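Type I modular polyketide synthase (Streptomyces albus subsp. albus, PDB 6IYR) probably transfers an extender acyl unit, such as malonyl, from coenzyme A to an acyl carrier protein, as the acyltransferase domain of module 8 of the salinomycin polyketide synthase. Local coordinates at residues Ile117-Val122 / Ala439-Gly445; Gly124-Thr128 / His444-Val448; Leu202-Trp206 / Phe434-Leu438; Gly390-Phe394 / Pro417-Gln421. All blocks are in the same frame, centred on the assembly; numbering follows the deposited sequence.

Contact 1 of 4, residues Ile117-Val122 / Ala439-Gly445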
loop_
_atom_site.group_PDB
_atom_site.type_symbol
_atom_site.label_atom_id
_atom_site.label_comp_id
_atom_site.label_asym_id
_atom_site.label_seq_id
_atom_site.Cartn_x
_atom_site.Cartn_y
_atom_site.Cartn_z
ATOM N N ILE A 117 11.190 -16.194 6.510
ATOM C CA ILE A 117 11.517 -15.098 5.589
ATOM C C ILE A 117 13.029 -14.930 5.497
ATOM O O ILE A 117 13.702 -14.839 6.511
ATOM C CB ILE A 117 10.892 -13.769 6.076
ATOM C CG1 ILE A 117 9.388 -13.963 6.331
ATOM C CG2 ILE A 117 11.093 -12.675 5.043
ATOM C CD1 ILE A 117 9.083 -14.398 7.748
ATOM N N GLU A 118 13.543 -14.770 4.285
ATOM C CA GLU A 118 14.985 -14.606 4.068
ATOM C C GLU A 118 15.206 -13.616 2.925
ATOM O O GLU A 118 14.445 -13.579 1.956
ATOM C CB GLU A 118 15.628 -15.962 3.739
ATOM C CG GLU A 118 16.881 -15.909 2.879
ATOM C CD GLU A 118 16.586 -15.949 1.387
ATOM O OE1 GLU A 118 17.513 -15.700 0.594
ATOM O OE2 GLU A 118 15.442 -16.250 0.992
ATOM N N GLY A 119 16.245 -12.812 3.042
ATOM C CA GLY A 119 16.621 -11.906 1.966
ATOM C C GLY A 119 17.888 -11.176 2.343
ATOM O O GLY A 119 18.345 -11.278 3.483
ATOM N N GLY A 120 18.392 -10.370 1.409
ATOM C CA GLY A 120 19.570 -9.543 1.634
ATOM C C GLY A 120 19.283 -8.056 1.539
ATOM O O GLY A 120 18.398 -7.645 0.800
ATOM N N THR A 121 20.046 -7.243 2.267
ATOM C CA THR A 121 19.728 -5.820 2.375
ATOM C C THR A 121 19.967 -5.115 1.036
ATOM O O THR A 121 20.714 -5.605 0.176
ATOM C CB THR A 121 20.575 -5.125 3.430
ATOM O OG1 THR A 121 21.942 -5.317 3.100
ATOM C CG2 THR A 121 20.285 -5.677 4.808
ATOM N N VAL A 122 19.271 -4.001 0.839
ATOM C CA VAL A 122 19.302 -3.277 -0.440
ATOM C C VAL A 122 19.681 -1.822 -0.177
ATOM O O VAL A 122 19.182 -1.212 0.768
ATOM C CB VAL A 122 17.914 -3.331 -1.099
ATOM C CG1 VAL A 122 17.804 -2.305 -2.199
ATOM C CG2 VAL A 122 17.655 -4.743 -1.615
ATOM N N ALA A 439 8.874 -8.494 8.399
ATOM C CA ALA A 439 10.056 -9.350 8.235
ATOM C C ALA A 439 10.678 -9.216 6.875
ATOM O O ALA A 439 11.901 -9.151 6.753
ATOM C CB ALA A 439 9.680 -10.808 8.465
ATOM N N GLU A 440 9.865 -9.322 5.832
ATOM C CA GLU A 440 10.369 -9.132 4.471
ATOM C C GLU A 440 11.090 -7.817 4.370
ATOM O O GLU A 440 12.150 -7.711 3.749
ATOM C CB GLU A 440 9.251 -9.086 3.448
ATOM C CG GLU A 440 8.530 -10.387 3.259
ATOM C CD GLU A 440 7.221 -10.187 2.542
ATOM O OE1 GLU A 440 7.202 -9.381 1.576
ATOM O OE2 GLU A 440 6.223 -10.793 2.989
ATOM N N ALA A 441 10.449 -6.792 4.879
ATOM C CA ALA A 441 11.058 -5.464 4.804
ATOM C C ALA A 441 12.418 -5.485 5.478
ATOM O O ALA A 441 13.416 -5.041 4.917
ATOM C CB ALA A 441 10.182 -4.448 5.483
ATOM N N TRP A 442 12.427 -5.908 6.731
ATOM C CA TRP A 442 13.659 -5.934 7.524
ATOM C C TRP A 442 14.760 -6.737 6.831
ATOM O O TRP A 442 15.900 -6.286 6.749
ATOM C CB TRP A 442 13.373 -6.467 8.931
ATOM C CG TRP A 442 14.571 -6.506 9.773
ATOM C CD1 TRP A 442 15.080 -5.485 10.502
ATOM C CD2 TRP A 442 15.485 -7.610 9.924
ATOM N NE1 TRP A 442 16.265 -5.869 11.083
ATOM C CE2 TRP A 442 16.506 -7.185 10.790
ATOM C CE3 TRP A 442 15.475 -8.941 9.494
ATOM C CZ2 TRP A 442 17.529 -8.033 11.222
ATOM C CZ3 TRP A 442 16.502 -9.787 9.914
ATOM C CH2 TRP A 442 17.518 -9.323 10.760
ATOM N N THR A 443 14.411 -7.842 6.189
ATOM C CA THR A 443 15.438 -8.610 5.522
ATOM C C THR A 443 16.044 -7.832 4.382
ATOM O O THR A 443 17.146 -8.143 3.944
ATOM C CB THR A 443 14.969 -10.004 5.030
ATOM O OG1 THR A 443 13.956 -9.894 4.026
ATOM C CG2 THR A 443 14.511 -10.877 6.226
ATOM N N HIS A 444 15.335 -6.816 3.892
ATOM C CA HIS A 444 15.845 -6.058 2.757
ATOM C C HIS A 444 16.526 -4.787 3.216
ATOM O O HIS A 444 17.033 -4.018 2.398
ATOM C CB HIS A 444 14.714 -5.713 1.783
ATOM C CG HIS A 444 14.200 -6.888 1.032
ATOM N ND1 HIS A 444 15.033 -7.880 0.555
ATOM C CD2 HIS A 444 12.938 -7.326 0.821
ATOM C CE1 HIS A 444 14.307 -8.831 -0.004
ATOM N NE2 HIS A 444 13.037 -8.484 0.086
ATOM N N GLY A 445 16.481 -4.541 4.518
ATOM C CA GLY A 445 17.213 -3.444 5.119
ATOM C C GLY A 445 16.301 -2.304 5.500
ATOM O O GLY A 445 16.744 -1.266 5.971
#

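Contact 2 of 4, residues Gly124-Thr128 / His444-Val448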
loop_
_atom_site.group_PDB
_atom_site.type_symbol
_atom_site.label_atom_id
_atom_site.label_comp_id
_atom_site.label_asym_id
_atom_site.label_seq_id
_atom_site.Cartn_x
_atom_site.Cartn_y
_atom_site.Cartn_z
ATOM N N GLY A 124 19.699 1.913 0.010
ATOM C CA GLY A 124 18.643 2.899 0.001
ATOM C C GLY A 124 17.320 2.380 0.525
ATOM O O GLY A 124 16.339 3.107 0.540
ATOM N N ALA A 125 17.316 1.174 1.081
ATOM C CA ALA A 125 16.099 0.581 1.621
ATOM C C ALA A 125 15.601 1.308 2.839
ATOM O O ALA A 125 14.391 1.336 3.134
ATOM C CB ALA A 125 16.333 -0.892 1.946
ATOM N N ASP A 126 16.508 1.972 3.534
ATOM C CA ASP A 126 16.109 2.750 4.705
ATOM C C ASP A 126 15.509 4.092 4.319
ATOM O O ASP A 126 15.024 4.835 5.156
ATOM C CB ASP A 126 17.312 2.985 5.649
ATOM C CG ASP A 126 18.519 3.554 4.927
ATOM O OD1 ASP A 126 18.438 3.833 3.714
ATOM O OD2 ASP A 126 19.571 3.653 5.570
ATOM N N ARG A 127 15.647 4.469 3.069
ATOM C CA ARG A 127 14.873 5.599 2.613
ATOM C C ARG A 127 13.577 5.124 2.007
ATOM O O ARG A 127 13.349 5.205 0.804
ATOM C CB ARG A 127 15.696 6.415 1.659
ATOM C CG ARG A 127 16.916 6.943 2.379
ATOM C CD ARG A 127 17.406 8.203 1.726
ATOM N NE ARG A 127 18.072 7.833 0.499
ATOM C CZ ARG A 127 17.854 8.389 -0.677
ATOM N NH1 ARG A 127 18.557 7.972 -1.715
ATOM N NH2 ARG A 127 17.007 9.396 -0.801
ATOM N N THR A 128 12.699 4.661 2.871
ATOM C CA THR A 128 11.631 3.833 2.377
ATOM C C THR A 128 10.428 4.655 1.886
ATOM O O THR A 128 10.000 5.623 2.519
ATOM C CB THR A 128 11.342 2.633 3.311
ATOM O OG1 THR A 128 9.942 2.331 3.394
ATOM C CG2 THR A 128 11.948 2.825 4.643
ATOM N N HIS A 444 15.335 -6.816 3.892
ATOM C CA HIS A 444 15.845 -6.058 2.757
ATOM C C HIS A 444 16.526 -4.787 3.216
ATOM O O HIS A 444 17.033 -4.018 2.398
ATOM C CB HIS A 444 14.714 -5.713 1.783
ATOM C CG HIS A 444 14.200 -6.888 1.032
ATOM N ND1 HIS A 444 15.033 -7.880 0.555
ATOM C CD2 HIS A 444 12.938 -7.326 0.821
ATOM C CE1 HIS A 444 14.307 -8.831 -0.004
ATOM N NE2 HIS A 444 13.037 -8.484 0.086
ATOM N N GLY A 445 16.481 -4.541 4.518
ATOM C CA GLY A 445 17.213 -3.444 5.119
ATOM C C GLY A 445 16.301 -2.304 5.500
ATOM O O GLY A 445 16.744 -1.266 5.971
ATOM N N VAL A 446 15.003 -2.503 5.400
ATOM C CA VAL A 446 14.112 -1.509 5.970
ATOM C C VAL A 446 14.254 -1.570 7.474
ATOM O O VAL A 446 14.212 -2.661 8.044
ATOM C CB VAL A 446 12.676 -1.814 5.574
ATOM C CG1 VAL A 446 11.743 -0.804 6.178
ATOM C CG2 VAL A 446 12.567 -1.852 4.068
ATOM N N PRO A 447 14.373 -0.407 8.142
ATOM C CA PRO A 447 14.774 -0.399 9.559
ATOM C C PRO A 447 13.628 -0.640 10.530
ATOM O O PRO A 447 13.344 0.181 11.379
ATOM C CB PRO A 447 15.381 0.995 9.757
ATOM C CG PRO A 447 14.717 1.849 8.720
ATOM C CD PRO A 447 14.301 0.953 7.578
ATOM N N VAL A 448 13.090 -1.848 10.507
ATOM C CA VAL A 448 12.117 -2.251 11.486
ATOM C C VAL A 448 12.782 -2.232 12.869
ATOM O O VAL A 448 13.934 -2.626 13.020
ATOM C CB VAL A 448 11.605 -3.671 11.152
ATOM C CG1 VAL A 448 10.627 -4.178 12.214
ATOM C CG2 VAL A 448 10.977 -3.674 9.766
#

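Contact 3 of 4, residues Leu202-Trp206 / Phe434-Leu438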
loop_
_atom_site.group_PDB
_atom_site.type_symbol
_atom_site.label_atom_id
_atom_site.label_comp_id
_atom_site.label_asym_id
_atom_site.label_seq_id
_atom_site.Cartn_x
_atom_site.Cartn_y
_atom_site.Cartn_z
ATOM N N LEU A 202 -2.818 1.879 8.497
ATOM C CA LEU A 202 -1.739 0.937 8.279
ATOM C C LEU A 202 -0.395 1.650 8.254
ATOM O O LEU A 202 0.630 1.102 8.680
ATOM C CB LEU A 202 -1.944 0.184 6.965
ATOM C CG LEU A 202 -3.136 -0.793 6.923
ATOM C CD1 LEU A 202 -3.163 -1.453 5.565
ATOM C CD2 LEU A 202 -3.013 -1.879 7.992
ATOM N N ALA A 203 -0.362 2.855 7.687
ATOM C CA ALA A 203 0.900 3.579 7.547
ATOM C C ALA A 203 1.498 3.920 8.924
ATOM O O ALA A 203 2.709 3.975 9.099
ATOM C CB ALA A 203 0.705 4.841 6.724
ATOM N N GLU A 204 0.615 4.266 9.845
ATOM C CA GLU A 204 0.975 4.619 11.191
ATOM C C GLU A 204 1.517 3.417 11.976
ATOM O O GLU A 204 2.463 3.567 12.713
ATOM C CB GLU A 204 -0.255 5.147 11.881
ATOM C CG GLU A 204 0.023 5.697 13.255
ATOM C CD GLU A 204 0.733 7.030 13.206
ATOM O OE1 GLU A 204 1.006 7.575 12.095
ATOM O OE2 GLU A 204 1.013 7.532 14.305
ATOM N N VAL A 205 1.037 2.215 11.681
ATOM C CA VAL A 205 1.673 0.982 12.230
ATOM C C VAL A 205 3.070 0.804 11.730
ATOM O O VAL A 205 3.962 0.584 12.510
ATOM C CB VAL A 205 0.849 -0.266 11.912
ATOM C CG1 VAL A 205 1.473 -1.537 12.498
ATOM C CG2 VAL A 205 -0.527 -0.060 12.467
ATOM N N TRP A 206 3.307 1.045 10.445
ATOM C CA TRP A 206 4.646 0.967 9.924
ATOM C C TRP A 206 5.539 1.974 10.641
ATOM O O TRP A 206 6.628 1.638 11.104
ATOM C CB TRP A 206 4.675 1.204 8.428
ATOM C CG TRP A 206 4.374 -0.017 7.565
ATOM C CD1 TRP A 206 3.179 -0.331 6.983
ATOM C CD2 TRP A 206 5.285 -1.053 7.184
ATOM N NE1 TRP A 206 3.302 -1.461 6.224
ATOM C CE2 TRP A 206 4.568 -1.960 6.372
ATOM C CE3 TRP A 206 6.626 -1.315 7.459
ATOM C CZ2 TRP A 206 5.158 -3.091 5.815
ATOM C CZ3 TRP A 206 7.231 -2.401 6.831
ATOM C CH2 TRP A 206 6.502 -3.273 6.035
ATOM N N PHE A 434 0.927 -9.028 8.867
ATOM C CA PHE A 434 1.648 -7.790 9.032
ATOM C C PHE A 434 3.067 -8.110 9.484
ATOM O O PHE A 434 4.019 -7.635 8.896
ATOM C CB PHE A 434 0.913 -6.885 10.026
ATOM C CG PHE A 434 1.133 -5.397 9.787
ATOM C CD1 PHE A 434 2.408 -4.885 9.549
ATOM C CD2 PHE A 434 0.085 -4.503 9.876
ATOM C CE1 PHE A 434 2.616 -3.520 9.361
ATOM C CE2 PHE A 434 0.289 -3.144 9.691
ATOM C CZ PHE A 434 1.553 -2.656 9.419
ATOM N N LEU A 435 3.216 -8.982 10.481
ATOM C CA LEU A 435 4.550 -9.361 10.951
ATOM C C LEU A 435 5.341 -9.906 9.830
ATOM O O LEU A 435 6.550 -9.653 9.719
ATOM C CB LEU A 435 4.485 -10.455 12.031
ATOM C CG LEU A 435 4.593 -10.001 13.470
ATOM C CD1 LEU A 435 4.522 -11.217 14.392
ATOM C CD2 LEU A 435 5.885 -9.232 13.696
ATOM N N THR A 436 4.730 -10.732 9.004
ATOM C CA THR A 436 5.518 -11.255 7.921
ATOM C C THR A 436 5.907 -10.201 6.880
ATOM O O THR A 436 7.044 -10.194 6.374
ATOM C CB THR A 436 5.048 -12.613 7.348
ATOM O OG1 THR A 436 5.088 -12.605 5.930
ATOM C CG2 THR A 436 3.752 -13.072 7.862
ATOM N N SER A 437 5.076 -9.178 6.746
ATOM C CA SER A 437 5.462 -8.015 5.937
ATOM C C SER A 437 6.614 -7.229 6.539
ATOM O O SER A 437 7.529 -6.883 5.822
ATOM C CB SER A 437 4.258 -7.115 5.684
ATOM O OG SER A 437 3.355 -7.797 4.810
ATOM N N LEU A 438 6.554 -6.929 7.832
ATOM C CA LEU A 438 7.685 -6.340 8.517
ATOM C C LEU A 438 8.976 -7.168 8.339
ATOM O O LEU A 438 10.048 -6.609 8.143
ATOM C CB LEU A 438 7.399 -6.191 9.997
ATOM C CG LEU A 438 6.221 -5.317 10.374
ATOM C CD1 LEU A 438 5.924 -5.533 11.848
ATOM C CD2 LEU A 438 6.541 -3.847 10.128
#

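Contact 4 of 4, residues Gly390-Phe394 / Pro417-Gln421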
loop_
_atom_site.group_PDB
_atom_site.type_symbol
_atom_site.label_atom_id
_atom_site.label_comp_id
_atom_site.label_asym_id
_atom_site.label_seq_id
_atom_site.Cartn_x
_atom_site.Cartn_y
_atom_site.Cartn_z
ATOM N N GLY A 390 17.714 7.044 -5.728
ATOM C CA GLY A 390 18.331 6.034 -4.859
ATOM C C GLY A 390 17.454 5.395 -3.804
ATOM O O GLY A 390 17.955 4.712 -2.933
ATOM N N HIS A 391 16.142 5.572 -3.871
ATOM C CA HIS A 391 15.298 4.884 -2.930
ATOM C C HIS A 391 15.302 3.386 -3.234
ATOM O O HIS A 391 15.326 2.990 -4.392
ATOM C CB HIS A 391 13.888 5.421 -2.997
ATOM C CG HIS A 391 13.752 6.805 -2.470
ATOM N ND1 HIS A 391 13.348 7.068 -1.185
ATOM C CD2 HIS A 391 13.940 8.011 -3.067
ATOM C CE1 HIS A 391 13.314 8.379 -1.001
ATOM N NE2 HIS A 391 13.702 8.967 -2.119
ATOM N N GLY A 392 15.371 2.559 -2.191
ATOM C CA GLY A 392 15.623 1.129 -2.387
ATOM C C GLY A 392 14.442 0.256 -2.033
ATOM O O GLY A 392 14.434 -0.938 -2.327
ATOM N N ALA A 393 13.482 0.819 -1.305
ATOM C CA ALA A 393 12.345 0.039 -0.850
ATOM C C ALA A 393 11.033 0.791 -0.965
ATOM O O ALA A 393 10.935 1.951 -0.575
ATOM C CB ALA A 393 12.529 -0.435 0.581
ATOM N N PHE A 394 10.044 0.098 -1.525
ATOM C CA PHE A 394 8.693 0.593 -1.639
ATOM C C PHE A 394 7.719 -0.267 -0.867
ATOM O O PHE A 394 7.580 -1.476 -1.118
ATOM C CB PHE A 394 8.288 0.597 -3.118
ATOM C CG PHE A 394 9.082 1.553 -3.934
ATOM C CD1 PHE A 394 10.336 1.222 -4.362
ATOM C CD2 PHE A 394 8.572 2.806 -4.267
ATOM C CE1 PHE A 394 11.105 2.131 -5.071
ATOM C CE2 PHE A 394 9.293 3.663 -5.074
ATOM C CZ PHE A 394 10.574 3.358 -5.424
ATOM N N PRO A 417 18.439 -1.865 -7.982
ATOM C CA PRO A 417 18.360 -2.759 -6.846
ATOM C C PRO A 417 17.411 -2.174 -5.818
ATOM O O PRO A 417 17.785 -1.261 -5.079
ATOM C CB PRO A 417 19.774 -2.714 -6.297
ATOM C CG PRO A 417 20.236 -1.319 -6.606
ATOM C CD PRO A 417 19.378 -0.769 -7.726
ATOM N N ALA A 418 16.159 -2.538 -5.938
ATOM C CA ALA A 418 15.127 -2.047 -5.065
ATOM C C ALA A 418 14.070 -3.108 -4.941
ATOM O O ALA A 418 13.960 -3.974 -5.781
ATOM C CB ALA A 418 14.541 -0.764 -5.610
ATOM N N VAL A 419 13.288 -3.031 -3.885
ATOM C CA VAL A 419 12.248 -4.007 -3.659
ATOM C C VAL A 419 10.887 -3.365 -3.406
ATOM O O VAL A 419 10.803 -2.228 -3.000
ATOM C CB VAL A 419 12.596 -4.926 -2.474
ATOM C CG1 VAL A 419 13.852 -5.707 -2.764
ATOM C CG2 VAL A 419 12.772 -4.122 -1.206
ATOM N N THR A 420 9.832 -4.115 -3.684
ATOM C CA THR A 420 8.472 -3.682 -3.464
ATOM C C THR A 420 7.747 -4.691 -2.639
ATOM O O THR A 420 7.920 -5.876 -2.834
ATOM C CB THR A 420 7.629 -3.676 -4.737
ATOM O OG1 THR A 420 8.458 -3.670 -5.890
ATOM C CG2 THR A 420 6.695 -2.522 -4.734
ATOM N N GLN A 421 6.906 -4.215 -1.743
ATOM C CA GLN A 421 6.110 -5.090 -0.940
ATOM C C GLN A 421 4.838 -4.448 -0.424
ATOM O O GLN A 421 4.686 -3.255 -0.437
ATOM C CB GLN A 421 6.917 -5.639 0.207
ATOM C CG GLN A 421 7.158 -4.666 1.314
ATOM C CD GLN A 421 7.507 -5.394 2.564
ATOM O OE1 GLN A 421 6.644 -5.706 3.354
ATOM N NE2 GLN A 421 8.763 -5.710 2.724
HETATM O O HOH W 1 17.033 1.835 -6.014
#

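Contact 1 of 4, residues Ile117-Val122 / Ala439-Gly445
Ile117 supplies the apolar part of this contact. Its CD1 lies 3.7 Å from Ala439 CB. CG1 lies beside the backbone N (chi1 -52°), which leaves CG2 anti to that N, where it reaches the backbone N of Glu440 and also meets Thr443 CG2 4.0 Å away. Further on, a side-chain carbon at Gly119 would run into the His444 ring and Thr443 OG1; the bare backbone lets Thr443 CB come within 3.7 Å of Gly119 N. Strand 117-120 runs along helix 439-443, the short axes 7.3 Å apart and crossing at -26°. The strand edges a three-stranded antiparallel sheet consistent with the linker between ketosynthase and acyltransferase in modular synthases; Gly445, with positive phi, closes the helix in a Schellman motif. The polar links gather at this helix end. Val122 N gives His444 O a 2.7 Å hydrogen bond from well above the carbonyl plane. The His444 ring offers ND1 from its edge to Gly120 O, a weak bond but nearly straight at 174°. Thr443 OG1 sits over one face of that ring and donates back along the helix to Glu440 O, 2.8 Å away. Thr121 CA-H also points at His444 O.

Contact 2 of 4, residues Gly124-Thr128 / His444-Val448
Ala125 turns its methyl group straight at the opposite backbone: Ala125 CB lies 3.2 Å from His444 O and 3.8 Å from Gly445 C. Val446 comes in beside it. With CG1 anti to the backbone N (chi1 179°), the valine splits its two branches between different partners: CG2 rests 3.8 Å from Ala125 O, whereas CG1 meets Thr128 CG2 at 3.9 Å, the Thr128 and Val446 side chains crossing at about a right angle. Pro447 brings the CD corner of its ring to the Asp126 main chain, 3.8 Å from Asp126 CA, and the carboxylate end of Asp126 leads away from it. No hydrogen bond links the two segments; the contact is van der Waals, between methyl and ring carbons and the facing main chain. Each backbone is bent by its own bonds. Gly124 to Arg127 form a type I beta turn, closed by Arg127 N to Gly124 O at 3.0 Å, and Pro447 is the centre of an inverse gamma turn, with Val448 N 2.8 Å from Val446 O. Residues 124-128 connect strand 116-120 to strand 129-132, while residues 444-448 leave helix 431-443; Ala125 and Val446 both touch Ala393 of strand 393-396, and Val446 also touches Ala441 on the helix.

Contact 3 of 4, residues Leu202-Trp206 / Phe434-Leu438
Ser437, which faces Trp206 across the interface of two helices, has its hydroxyl OG among three main-chain oxygens that compete for its single proton: Thr423 O is the main partner, and the bonds to Arg433 O and Gly422 O are weak. The same Thr423 holds the indole, its OG1 bonding to Trp206 NE1, which helps to set the rotation of the ring. Ser437 CB then sits 4.1 Å from Trp206 CZ2. Over one face of the indole come two apolar groups. Leu438 CD2 makes a CH-pi contact, 3.9 Å from the centroid of the six-membered ring and 25° off its normal; Phe434 CE1 lies over the same face, toward the five-membered ring near NE1. The helices 188-208 and 431-443 belong to the alpha/beta core expected of acyltransferases, beside its parallel sheet, and the axes of their short segments stay 12.2 Å apart, a gap filled by large side chains. Phe434, swung out with CG anti to the backbone N (chi1 -151°), spans it. Its ring is oblique to the indole, the planes at 47° and the Phe434 and Trp206 five-ring centroids 5.0 Å apart. Val205 CG1 presses tightly on the far end of the phenyl, 3.3 Å from Phe434 CZ, and Leu202 CD2 reaches Phe434 CE2 at 3.9 Å.

Contact 4 of 4, residues Gly390-Phe394 / Pro417-Gln421
Ala393 pairs with Val419 and Phe394 with Thr420 in a parallel strand pair, the two strands of a beta-alpha-beta unit whose connecting helix is 404-414. Three backbone hydrogen bonds knit it: Val419 N to Gly392 O at 2.8 Å, Phe394 N to Val419 O at 2.9 Å, and Gln421 N to Phe394 O at 2.9 Å, the last two almost in line with the carbonyl. Ala418 CA also comes within 3.0 Å of the same Gly392 O, a bent CA-H...O contact. On one face of the sheet Ala393 CB meets Val419 CG2, 4.1 Å away, and on the other Phe394 CB meets Thr420 CG2 at 3.9 Å. The Phe394 ring, with CG anti to the carbonyl carbon (chi1 -65°), turns an edge to Val419 O. Helices cover the face that carries Phe394 and Thr420: Leu386 and Leu387 of helix 379-388 touch Phe394, and Val407 and Ile411 of helix 404-414 touch Thr420. Farther out, a Schellman motif at Gly390 ends helix 379-388 and delivers the chain to the strand, while His391 ND1 bonds to Arg127 O. Before the strands pair, a water bridges the two segments, donating to His391 O at 2.6 Å and, weakly, to Pro417 O at 3.3 Å.

How the contacts relate
The contacts cluster round helix 431-443 and the end of the parallel sheet to which strand 419-421 is the edge. Contacts 1 and 2 share His444 and Gly445, their centres about 9 Å apart, and contact 4 lies about 8 Å from contact 2, centre to centre, joined to it by a probable hydrogen bond from Gly392 N to Gly124 O. Contact 3, on the preceding turns of the same helix, is about 14 Å from contact 1 between centres. In the chain, residues 117-128 come first, then 202-206, then the 390-421 strand pair, and the 434-448 helix and loop close contacts 1 to 3. The helix and the loop after it thus touch the antiparallel sheet of the probable linker, helix 188-208 and the parallel sheet.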